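PDB 5VHV: alkylpurine DNA glycosylase AlkC from Pseudomonas fluorescens, which probably excises alkylated purine bases from damaged DNA as a base excision repair glycosylase that works without flipping the lesion out of the duplex. Local coordinates for residues L181-L187 with N219-I225; A247-A251 with V347-R351. One frame throughout, in Å; residues are numbered along the deposited sequence.

Contact 1. Residues L181-L187 with N219-I225; sequences LKADSSL and NPHTAWI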
# COMPACT_ATOMS: atom_id res chain seq x y z
N LEU A 181 -8.91 -0.06 15.93
CA LEU A 181 -7.64 -0.69 15.59
C LEU A 181 -6.43 0.21 15.83
O LEU A 181 -5.30 -0.21 15.53
CB LEU A 181 -7.69 -1.15 14.12
CG LEU A 181 -8.81 -2.14 13.75
CD1 LEU A 181 -8.82 -2.45 12.23
CD2 LEU A 181 -8.68 -3.44 14.53
N LYS A 182 -6.62 1.42 16.39
CA LYS A 182 -5.55 2.43 16.44
C LYS A 182 -4.46 2.09 17.44
O LYS A 182 -3.46 2.82 17.51
CB LYS A 182 -6.12 3.80 16.78
CG LYS A 182 -6.60 3.96 18.23
CD LYS A 182 -7.23 5.33 18.43
CE LYS A 182 -7.81 5.51 19.81
NZ LYS A 182 -9.01 4.66 20.03
N ALA A 183 -4.65 1.04 18.25
CA ALA A 183 -3.60 0.55 19.13
C ALA A 183 -3.47 -0.96 19.01
O ALA A 183 -3.13 -1.64 19.98
CB ALA A 183 -3.85 0.95 20.58
N ASP A 184 -3.73 -1.50 17.82
CA ASP A 184 -3.78 -2.95 17.65
C ASP A 184 -2.41 -3.56 17.94
O ASP A 184 -1.37 -2.99 17.62
CB ASP A 184 -4.22 -3.31 16.24
CG ASP A 184 -4.79 -4.71 16.15
OD1 ASP A 184 -4.00 -5.67 16.09
OD2 ASP A 184 -6.03 -4.84 16.18
N SER A 185 -2.43 -4.75 18.57
CA SER A 185 -1.21 -5.46 18.91
C SER A 185 -0.52 -6.06 17.69
O SER A 185 0.65 -6.43 17.78
CB SER A 185 -1.51 -6.56 19.94
OG SER A 185 -2.42 -7.50 19.41
N SER A 186 -1.22 -6.16 16.56
CA SER A 186 -0.70 -6.80 15.35
C SER A 186 -0.06 -5.76 14.44
O SER A 186 -0.73 -4.82 14.00
CB SER A 186 -1.83 -7.51 14.60
OG SER A 186 -1.48 -7.77 13.24
N LEU A 187 1.22 -5.96 14.10
CA LEU A 187 1.86 -5.08 13.11
C LEU A 187 1.12 -5.11 11.78
O LEU A 187 0.99 -4.08 11.10
CB LEU A 187 3.31 -5.51 12.92
CG LEU A 187 4.11 -4.74 11.87
CD1 LEU A 187 4.15 -3.25 12.16
CD2 LEU A 187 5.53 -5.32 11.78
N ASN A 219 1.24 5.97 23.40
CA ASN A 219 1.17 4.56 23.05
C ASN A 219 2.01 4.31 21.81
O ASN A 219 1.70 4.85 20.75
CB ASN A 219 -0.28 4.15 22.78
CG ASN A 219 -0.43 2.66 22.52
OD1 ASN A 219 0.26 2.10 21.68
ND2 ASN A 219 -1.34 2.02 23.25
N PRO A 220 3.08 3.50 21.89
CA PRO A 220 4.00 3.40 20.74
C PRO A 220 3.37 2.78 19.50
O PRO A 220 3.79 3.11 18.38
CB PRO A 220 5.15 2.54 21.28
CG PRO A 220 4.57 1.81 22.44
CD PRO A 220 3.53 2.70 23.04
N HIS A 221 2.36 1.92 19.66
CA HIS A 221 1.65 1.39 18.51
C HIS A 221 0.89 2.50 17.78
O HIS A 221 0.94 2.60 16.55
CB HIS A 221 0.68 0.30 18.95
CG HIS A 221 1.35 -0.96 19.39
ND1 HIS A 221 2.65 -1.27 19.04
CD2 HIS A 221 0.91 -1.98 20.16
CE1 HIS A 221 2.98 -2.43 19.58
NE2 HIS A 221 1.94 -2.88 20.26
N THR A 222 0.20 3.35 18.55
CA THR A 222 -0.55 4.46 17.97
C THR A 222 0.40 5.49 17.37
O THR A 222 0.13 6.02 16.28
CB THR A 222 -1.44 5.06 19.06
OG1 THR A 222 -2.21 4.02 19.69
CG2 THR A 222 -2.39 6.12 18.48
N ALA A 223 1.51 5.79 18.05
CA ALA A 223 2.50 6.71 17.49
C ALA A 223 3.03 6.21 16.14
O ALA A 223 3.20 6.99 15.20
CB ALA A 223 3.67 6.90 18.46
N TRP A 224 3.30 4.90 16.04
CA TRP A 224 3.80 4.36 14.78
C TRP A 224 2.77 4.50 13.67
O TRP A 224 3.09 4.93 12.55
CB TRP A 224 4.19 2.89 14.96
CG TRP A 224 4.83 2.28 13.74
CD1 TRP A 224 6.17 2.14 13.50
CD2 TRP A 224 4.16 1.72 12.59
NE1 TRP A 224 6.37 1.53 12.28
CE2 TRP A 224 5.16 1.27 11.70
CE3 TRP A 224 2.82 1.55 12.24
CZ2 TRP A 224 4.84 0.65 10.48
CZ3 TRP A 224 2.51 0.96 11.01
CH2 TRP A 224 3.52 0.52 10.15
N ILE A 225 1.51 4.19 13.99
CA ILE A 225 0.44 4.37 13.00
C ILE A 225 0.39 5.83 12.56
O ILE A 225 0.26 6.13 11.37
CB ILE A 225 -0.91 3.91 13.58
CG1 ILE A 225 -0.93 2.38 13.76
CG2 ILE A 225 -2.05 4.33 12.66
CD1 ILE A 225 -2.20 1.84 14.40
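Thr222 OG1 donates to the carbonyl oxygen of Lys182 at 2.8 Å, reaching it from above the carbonyl plane, 35° out of it. This is the tight part of the contact. The same Lys182 O takes a CA-H...O contact from Thr222 CA (3.4 Å) and lies 3.5 Å from Ile225 CD1, so Thr222 and Ile225, neighbours across one helical turn, both lean on this peptide oxygen from the helix side. The hydroxyl is put there by a first torsion of -51°, which sets OG1 beside its own backbone N. Ala183 CB fills the next position, 3.6 Å from Thr222 OG1 and close to Asn219 ND2. Asn219 is the N-cap of this helix, its OD1 accepting weak bonds from the N atoms of His221 and Thr222. The arrangement joins neighbouring helices in the packed array of the DNA alkylation repair enzyme family: the loop between helices 175-181 and 187-201 meets the first turns of helix 220-229. Inside that loop Asp184 forms an Asx turn, OD1 accepting from Ser186 N through its anti lone pair, while OD2 is salt-bridged to Arg147. On the looser side, Asp184 O, which also accepts from Arg190, lies oblique to the His221 ring, 3.6 Å from CD2, while Ala183 O comes at the ring edge. Farther along, exposed Leu187 only grazes Trp224, its CD1 4.3 Å above one ring face and offset toward the rim.

Contact 2. Residues A247-A251 with V347-R351; sequences AGAKA and VNGER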
# COMPACT_ATOMS: atom_id res chain seq x y z
N ALA A 247 8.29 17.91 15.17
CA ALA A 247 9.19 18.63 14.27
C ALA A 247 8.47 19.75 13.53
O ALA A 247 8.78 20.05 12.37
CB ALA A 247 9.83 17.65 13.28
N GLY A 248 7.51 20.39 14.18
CA GLY A 248 6.76 21.45 13.54
C GLY A 248 7.39 22.83 13.67
O GLY A 248 7.08 23.73 12.88
N ALA A 249 8.28 23.02 14.64
CA ALA A 249 8.92 24.32 14.82
C ALA A 249 9.94 24.56 13.71
O ALA A 249 10.58 23.63 13.22
CB ALA A 249 9.61 24.40 16.18
N LYS A 250 10.10 25.82 13.33
CA LYS A 250 11.15 26.16 12.38
C LYS A 250 12.49 25.70 12.93
O LYS A 250 12.77 25.81 14.13
CB LYS A 250 11.16 27.67 12.11
CG LYS A 250 9.88 28.16 11.43
CD LYS A 250 10.14 29.03 10.20
CE LYS A 250 10.00 30.51 10.51
NZ LYS A 250 10.31 31.35 9.32
N ALA A 251 13.31 25.14 12.06
CA ALA A 251 14.58 24.60 12.49
C ALA A 251 15.53 25.74 12.82
O ALA A 251 15.70 26.66 12.02
CB ALA A 251 15.18 23.71 11.41
N VAL A 347 13.82 21.05 5.67
CA VAL A 347 14.02 20.81 7.09
C VAL A 347 12.79 21.32 7.84
O VAL A 347 12.44 22.50 7.74
CB VAL A 347 15.31 21.48 7.62
CG1 VAL A 347 15.52 21.10 9.10
CG2 VAL A 347 16.53 21.05 6.80
N ASN A 348 12.14 20.42 8.57
CA ASN A 348 10.86 20.69 9.21
C ASN A 348 9.91 21.44 8.28
O ASN A 348 9.23 22.38 8.71
CB ASN A 348 11.07 21.46 10.51
CG ASN A 348 11.78 20.62 11.56
OD1 ASN A 348 12.23 19.51 11.27
ND2 ASN A 348 11.90 21.15 12.78
N GLY A 349 9.85 21.04 7.02
CA GLY A 349 8.87 21.57 6.10
C GLY A 349 9.29 22.82 5.37
O GLY A 349 8.52 23.32 4.55
N GLU A 350 10.48 23.32 5.64
CA GLU A 350 10.96 24.58 5.08
C GLU A 350 12.11 24.30 4.11
O GLU A 350 13.01 23.52 4.42
CB GLU A 350 11.44 25.51 6.20
CG GLU A 350 12.05 26.83 5.75
CD GLU A 350 12.61 27.65 6.92
OE1 GLU A 350 12.69 27.13 8.05
OE2 GLU A 350 12.97 28.83 6.69
N ARG A 351 12.08 24.95 2.95
CA ARG A 351 13.21 24.86 2.02
C ARG A 351 14.37 25.69 2.54
O ARG A 351 14.23 26.91 2.72
CB ARG A 351 12.78 25.34 0.64
CG ARG A 351 11.72 24.45 0.01
CD ARG A 351 11.42 24.82 -1.44
NE ARG A 351 10.47 23.89 -2.06
CZ ARG A 351 10.12 23.92 -3.35
NH1 ARG A 351 10.63 24.84 -4.16
NH2 ARG A 351 9.26 23.03 -3.82
O HOH W 1 6.83 23.01 10.15
O HOH W 2 12.64 24.83 9.30
O HOH W 3 15.02 27.47 9.67
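Val347, whose CG1 packs against Ala251 CB at 3.5 Å, starts a type I' turn that runs to Glu350, joining strands 339-347 and 350-359 as a beta hairpin. Its carbonyl oxygen accepts a hydrogen bond from a water that also accepts from Ala251 N. Asn348 follows and carries the direct bond: ND2 donates to Ala249 O at 2.8 Å, nearly straight at 172° and in the plane of the amide. A first torsion of -67° sets CG beside the backbone N, and CG passes 3.2 Å from Ala247 O. Val288 N, on strand 285-294, donates to OD1, so both ends of the amide are used and its rotation is fixed. Replacing Asn348 by an alanine is likely to leave Ala249 O and Val288 N without their amide partner and to open a gap between the 247-251 loop and the turn. Beyond Gly349, Glu350 OE1 accepts from that same water and from a second one, which also donates to Ala251 O. The chain of Lys250 crosses that of Glu350 at about a right angle, yet NZ and OE2 stay 4.5 Å apart, too far for a salt bridge. Amide and bridging-water bonds thus hold the loop, direct Lys250-Glu350 attraction being probably secondary.

Overall arrangement
From the N terminus the chain first runs through the helical part of the protein. Contact 1 closes a loop of 31 residues, mostly helix, that holds helix 205-213 and all but the start of helix 187-201; it belongs to the helical DNA alkylation repair region, its nearest atom about 7 Å from the bound DNA. After helix 239-244 the chain enters the beta part, where contact 2 spans 95 residues that include most of the seven-stranded sheet. It ties the lead-in to strand 253-265 to the hairpin between strands 339-347 and 350-359. The two contacts follow in series, neither nested nor crossing, with centres 26 Å apart and nearest atoms about 12 Å apart.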